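Local coordinates for BH2621 protein (Bacillus halodurans, PDB 2QML) that probably acts as a GNAT-family N-acyltransferase of siderophore biosynthesis, passing fatty acyl groups to a lysine side chain, at residues T140-A145 with L178-Q183; H36-E41 with H109-P114. One frame throughout, in Å; residues are numbered along the deposited sequence.

Contact 1: residues T140-A145 with L178-Q183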
loop_
_atom_site.group_PDB
_atom_site.type_symbol
_atom_site.label_atom_id
_atom_site.label_comp_id
_atom_site.label_asym_id
_atom_site.label_seq_id
_atom_site.Cartn_x
_atom_site.Cartn_y
_atom_site.Cartn_z
ATOM N N THR A 140 -6.540 -7.621 -14.091
ATOM C CA THR A 140 -5.633 -6.534 -13.683
ATOM C C THR A 140 -4.229 -6.748 -14.238
ATOM O O THR A 140 -3.558 -7.709 -13.879
ATOM C CB THR A 140 -5.544 -6.397 -12.165
ATOM O OG1 THR A 140 -6.829 -6.030 -11.664
ATOM C CG2 THR A 140 -4.474 -5.359 -11.779
ATOM N N ASN A 141 -3.781 -5.831 -15.099
ATOM C CA ASN A 141 -2.424 -5.897 -15.662
ATOM C C ASN A 141 -1.495 -4.840 -15.122
ATOM O O ASN A 141 -0.287 -4.926 -15.306
ATOM C CB ASN A 141 -2.483 -5.699 -17.163
ATOM C CG ASN A 141 -3.433 -6.654 -17.842
ATOM O OD1 ASN A 141 -3.413 -7.857 -17.594
ATOM N ND2 ASN A 141 -4.288 -6.115 -18.712
ATOM N N THR A 142 -2.055 -3.851 -14.439
ATOM C CA THR A 142 -1.282 -2.706 -13.975
ATOM C C THR A 142 -1.716 -2.296 -12.599
ATOM O O THR A 142 -2.930 -2.232 -12.314
ATOM C CB THR A 142 -1.448 -1.480 -14.944
ATOM O OG1 THR A 142 -1.179 -1.914 -16.286
ATOM C CG2 THR A 142 -0.528 -0.257 -14.498
ATOM N N ILE A 143 -0.738 -2.038 -11.726
ATOM C CA ILE A 143 -0.986 -1.455 -10.419
ATOM C C ILE A 143 -0.244 -0.109 -10.377
ATOM O O ILE A 143 0.881 -0.020 -10.801
ATOM C CB ILE A 143 -0.547 -2.346 -9.242
ATOM C CG1 ILE A 143 -1.340 -3.673 -9.223
ATOM C CG2 ILE A 143 -0.756 -1.623 -7.906
ATOM C CD1 ILE A 143 -0.837 -4.714 -8.242
ATOM N N VAL A 144 -0.918 0.924 -9.880
ATOM C CA VAL A 144 -0.370 2.259 -9.793
ATOM C C VAL A 144 -0.196 2.693 -8.339
ATOM O O VAL A 144 -0.816 2.182 -7.396
ATOM C CB VAL A 144 -1.226 3.307 -10.557
ATOM C CG1 VAL A 144 -1.449 2.880 -12.016
ATOM C CG2 VAL A 144 -2.556 3.619 -9.804
ATOM N N ALA A 145 0.693 3.653 -8.179
ATOM C CA ALA A 145 0.999 4.292 -6.896
ATOM C C ALA A 145 1.269 5.777 -7.218
ATOM O O ALA A 145 1.703 6.126 -8.344
ATOM C CB ALA A 145 2.177 3.665 -6.266
ATOM N N LEU A 178 3.046 9.899 -10.120
ATOM C CA LEU A 178 2.312 8.732 -10.628
ATOM C C LEU A 178 3.336 7.709 -11.150
ATOM O O LEU A 178 4.222 8.054 -11.948
ATOM C CB LEU A 178 1.308 9.140 -11.688
ATOM C CG LEU A 178 0.506 8.040 -12.397
ATOM C CD1 LEU A 178 -0.359 7.220 -11.418
ATOM C CD2 LEU A 178 -0.361 8.606 -13.586
HETATM N N MSE A 179 3.209 6.471 -10.687
HETATM C CA MSE A 179 4.086 5.361 -11.045
HETATM C C MSE A 179 3.201 4.175 -11.405
HETATM O O MSE A 179 2.149 3.984 -10.772
HETATM C CB MSE A 179 4.995 4.993 -9.897
HETATM C CG MSE A 179 5.742 6.166 -9.381
HETATM SE SE MSE A 179 6.888 5.708 -7.866
HETATM C CE MSE A 179 8.379 4.842 -8.783
ATOM N N LYS A 180 3.602 3.420 -12.421
ATOM C CA LYS A 180 2.862 2.245 -12.873
ATOM C C LYS A 180 3.720 1.003 -12.838
ATOM O O LYS A 180 4.867 1.021 -13.268
ATOM C CB LYS A 180 2.320 2.412 -14.291
ATOM C CG LYS A 180 1.452 3.643 -14.479
ATOM C CD LYS A 180 0.510 3.599 -15.723
ATOM C CE LYS A 180 1.163 3.423 -17.037
ATOM N NZ LYS A 180 0.084 3.420 -18.103
ATOM N N CYS A 181 3.147 -0.084 -12.332
ATOM C CA CYS A 181 3.806 -1.385 -12.296
ATOM C C CYS A 181 2.986 -2.357 -13.147
ATOM O O CYS A 181 1.836 -2.605 -12.836
ATOM C CB CYS A 181 3.901 -1.859 -10.884
ATOM S SG CYS A 181 4.890 -3.371 -10.749
ATOM N N GLU A 182 3.580 -2.843 -14.225
ATOM C CA GLU A 182 2.979 -3.802 -15.129
ATOM C C GLU A 182 3.234 -5.199 -14.586
ATOM O O GLU A 182 4.305 -5.500 -14.051
ATOM C CB GLU A 182 3.583 -3.666 -16.517
ATOM C CG GLU A 182 3.491 -2.306 -17.126
ATOM C CD GLU A 182 2.091 -1.673 -17.068
ATOM O OE1 GLU A 182 1.095 -2.417 -17.071
ATOM O OE2 GLU A 182 1.989 -0.415 -17.035
ATOM N N GLN A 183 2.276 -6.087 -14.746
ATOM C CA GLN A 183 2.436 -7.393 -14.125
ATOM C C GLN A 183 3.679 -8.189 -14.569
ATOM O O GLN A 183 4.296 -8.839 -13.712
ATOM C CB GLN A 183 1.183 -8.287 -14.308
ATOM C CG GLN A 183 1.231 -9.485 -13.352
ATOM C CD GLN A 183 0.007 -10.372 -13.385
ATOM O OE1 GLN A 183 -0.939 -10.115 -14.138
ATOM N NE2 GLN A 183 0.008 -11.436 -12.559
HETATM O O HOH W 1 -1.345 -9.297 -16.524
#
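Thr142 and Glu182 are joined by a side-chain hydrogen bond in this antiparallel ladder: Thr142 OG1 donates to Glu182 OE1 over a very short 2.5 Å. The two side chains stand side by side on the same face of the sheet, and a bend in the glutamate chain at chi2 (-49°) folds its carboxylate over toward the threonine. This bond ties the last strand residue, at the N-cap position of helix 183-194, to the start of strand 142-145. Along the strands, Ile143-Cys181 and Ala145-Met179 are antiparallel hydrogen-bonded pairs, with Cys181 N to Ile143 O at 2.7 Å and Met179 N to Ala145 O at 2.8 Å, while Thr142-Glu182 and Val144-Lys180 are the non-hydrogen-bonded ones. Past the strand end, Gln183 N still reaches Asn141 O at 2.9 Å, while a water donates to both Asn141 OD1 and Gln183 OE1 and bridges the two amides. Packing on the Thr142 face is modest: Val144 CG1 lies 3.9 Å from Lys180 CG, and Val144 CB is 4.1 Å from Leu178 CD1. On the other face Ile143 and Cys181 lean on helix 123-135, whereas Ala145 and Met179, a selenomethionine, meet Phe158 of helix 152-160. Laterally, the ladder is continued by strand 106-112 beside Thr142 and Val144, and by strand 164-170 beside Leu178.

Contact 2: residues H36-E41 with H109-P114; sequences HSWMHE and HLLIGP
The Trp38 indole receives the turn that follows strand 106-112 on one face: Gly113 CA stands 3.8 Å from the centroid of the Trp38 five-membered ring, and Pro114 CD stands 4.0 Å from the same centroid. Both are CH-pi contacts, the first 18° and the second 26° off the ring normal, so the two carbons share the pyrrole part of the indole. In this GNAT fold the pair joins helix 32-38 to the end of a central strand. With CG set anti to the carbonyl carbon (chi1 -59°), Trp38 swings its ring toward that strand end, and the absence of a side chain on Gly113 lets the main chain come down to van der Waals distance. Leu111 fills in from an oblique direction. With CG between the backbone N and the carbonyl carbon, its two methyls are turned to the helical segment and divide the work: Leu111 CD1 lies 4.0 Å from Trp38 CE3, and Leu111 CD2 lies 3.7 Å from the SE atom of Met39, a selenomethionine whose chain crosses the leucine at about a right angle. Met39 also packs on Leu50 and on Tyr57 of helix 54-65, which places the cluster between that helix and the sheet. A type I turn from Trp38 to Glu41, closed by Glu41 N to Trp38 O at 3.0 Å, brings the Glu41 side chain to the Gly113 carbonyl. Glu41 OE1 is hydrogen-bonded to Gln115 NE2, and Glu41 CG rests 3.4 Å from Gly113 O.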
loop_
_atom_site.group_PDB
_atom_site.type_symbol
_atom_site.label_atom_id
_atom_site.label_comp_id
_atom_site.label_asym_id
_atom_site.label_seq_id
_atom_site.Cartn_x
_atom_site.Cartn_y
_atom_site.Cartn_z
ATOM N N HIS A 36 -5.128 5.058 14.778
ATOM C CA HIS A 36 -5.051 6.471 15.211
ATOM C C HIS A 36 -3.644 6.826 15.721
ATOM O O HIS A 36 -3.090 7.868 15.399
ATOM C CB HIS A 36 -6.120 6.720 16.258
ATOM C CG HIS A 36 -6.067 8.088 16.855
ATOM N ND1 HIS A 36 -5.554 8.323 18.113
ATOM C CD2 HIS A 36 -6.410 9.297 16.348
ATOM C CE1 HIS A 36 -5.613 9.616 18.360
ATOM N NE2 HIS A 36 -6.139 10.227 17.316
ATOM N N SER A 37 -3.042 5.931 16.502
ATOM C CA SER A 37 -1.667 6.100 16.985
ATOM C C SER A 37 -0.666 6.153 15.799
ATOM O O SER A 37 0.224 7.028 15.733
ATOM C CB SER A 37 -1.301 4.976 17.945
ATOM O OG SER A 37 -0.002 5.176 18.414
ATOM N N TRP A 38 -0.823 5.259 14.843
ATOM C CA TRP A 38 0.050 5.276 13.664
ATOM C C TRP A 38 -0.054 6.571 12.870
ATOM O O TRP A 38 0.973 7.089 12.391
ATOM C CB TRP A 38 -0.207 4.095 12.713
ATOM C CG TRP A 38 -0.008 2.744 13.337
ATOM C CD1 TRP A 38 0.579 2.482 14.507
ATOM C CD2 TRP A 38 -0.278 1.472 12.736
ATOM N NE1 TRP A 38 0.627 1.115 14.745
ATOM C CE2 TRP A 38 0.123 0.474 13.663
ATOM C CE3 TRP A 38 -0.805 1.073 11.520
ATOM C CZ2 TRP A 38 -0.024 -0.885 13.411
ATOM C CZ3 TRP A 38 -0.961 -0.283 11.293
ATOM C CH2 TRP A 38 -0.581 -1.231 12.223
HETATM N N MSE A 39 -1.285 7.106 12.749
HETATM C CA MSE A 39 -1.547 8.364 12.076
HETATM C C MSE A 39 -0.941 9.590 12.765
HETATM O O MSE A 39 -0.905 10.652 12.165
HETATM C CB MSE A 39 -3.051 8.580 11.891
HETATM C CG MSE A 39 -3.658 7.634 10.873
HETATM SE SE MSE A 39 -2.682 7.446 9.155
HETATM C CE MSE A 39 -3.979 6.351 8.160
ATOM N N HIS A 40 -0.529 9.430 14.011
ATOM C CA HIS A 40 0.145 10.472 14.752
ATOM C C HIS A 40 1.679 10.302 14.731
ATOM O O HIS A 40 2.401 11.063 15.348
ATOM C CB HIS A 40 -0.442 10.584 16.174
ATOM C CG HIS A 40 -1.752 11.305 16.206
ATOM N ND1 HIS A 40 -1.851 12.643 16.539
ATOM C CD2 HIS A 40 -3.011 10.903 15.892
ATOM C CE1 HIS A 40 -3.113 13.023 16.455
ATOM N NE2 HIS A 40 -3.835 12.001 16.035
ATOM N N GLU A 41 2.200 9.308 14.028
ATOM C CA GLU A 41 3.654 9.155 13.940
ATOM C C GLU A 41 4.232 10.234 13.044
ATOM O O GLU A 41 3.683 10.519 11.958
ATOM C CB GLU A 41 4.012 7.773 13.391
ATOM C CG GLU A 41 3.690 6.624 14.353
ATOM C CD GLU A 41 4.638 6.518 15.516
ATOM O OE1 GLU A 41 5.758 7.087 15.466
ATOM O OE2 GLU A 41 4.252 5.860 16.486
ATOM N N HIS A 109 -2.124 2.295 -1.463
ATOM C CA HIS A 109 -1.630 3.255 -0.491
ATOM C C HIS A 109 -1.078 2.437 0.670
ATOM O O HIS A 109 -1.628 1.365 0.978
ATOM C CB HIS A 109 -2.671 4.218 0.040
ATOM C CG HIS A 109 -3.366 5.030 -1.006
ATOM N ND1 HIS A 109 -2.704 5.996 -1.751
ATOM C CD2 HIS A 109 -4.670 5.152 -1.300
ATOM C CE1 HIS A 109 -3.585 6.610 -2.528
ATOM N NE2 HIS A 109 -4.768 6.069 -2.328
ATOM N N LEU A 110 -0.023 2.910 1.328
ATOM C CA LEU A 110 0.573 2.152 2.438
ATOM C C LEU A 110 1.336 3.007 3.415
ATOM O O LEU A 110 1.721 4.138 3.112
ATOM C CB LEU A 110 1.527 1.089 1.864
ATOM C CG LEU A 110 2.805 1.554 1.144
ATOM C CD1 LEU A 110 3.981 1.741 2.157
ATOM C CD2 LEU A 110 3.272 0.655 0.007
ATOM N N LEU A 111 1.537 2.465 4.609
ATOM C CA LEU A 111 2.384 3.056 5.638
ATOM C C LEU A 111 2.843 1.965 6.592
ATOM O O LEU A 111 2.097 0.975 6.797
ATOM C CB LEU A 111 1.637 4.155 6.406
ATOM C CG LEU A 111 0.480 3.791 7.343
ATOM C CD1 LEU A 111 0.899 3.386 8.793
ATOM C CD2 LEU A 111 -0.505 4.952 7.425
ATOM N N ILE A 112 4.030 2.158 7.156
ATOM C CA ILE A 112 4.549 1.413 8.284
ATOM C C ILE A 112 4.301 2.318 9.481
ATOM O O ILE A 112 4.709 3.475 9.503
ATOM C CB ILE A 112 6.015 0.977 8.134
ATOM C CG1 ILE A 112 6.127 -0.148 7.087
ATOM C CG2 ILE A 112 6.545 0.469 9.458
ATOM C CD1 ILE A 112 7.587 -0.653 6.810
ATOM N N GLY A 113 3.608 1.798 10.486
ATOM C CA GLY A 113 3.216 2.572 11.677
ATOM C C GLY A 113 4.287 2.685 12.754
ATOM O O GLY A 113 4.877 3.742 12.935
ATOM N N PRO A 114 4.539 1.585 13.473
ATOM C CA PRO A 114 5.526 1.637 14.568
ATOM C C PRO A 114 6.941 1.869 14.081
ATOM O O PRO A 114 7.422 1.240 13.118
ATOM C CB PRO A 114 5.390 0.253 15.227
ATOM C CG PRO A 114 4.172 -0.298 14.716
ATOM C CD PRO A 114 3.910 0.266 13.362
#

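Overall arrangement
Both segments of contact 2 precede those of contact 1 in the sequence. Their centres lie 24 Å apart, on opposite sides of the chain's centre, and their nearest atoms are about 6 Å apart without touching. What joins them is the mixed sheet: strand 106-112, which ends in contact 2, runs parallel beside strand 142-145 of contact 1. In GNAT enzymes acyl-CoA commonly binds where two such parallel strands splay apart; here a carrier protein probably presents the acyl group, and the site is inferred. Glycerol, probably from the crystallisation liquor, lies near Ala145, and glycerol also bonds to His109 and Leu110. Contact 1 pairs strands within the sheet, whereas contact 2 packs helix 32-38 against a strand end.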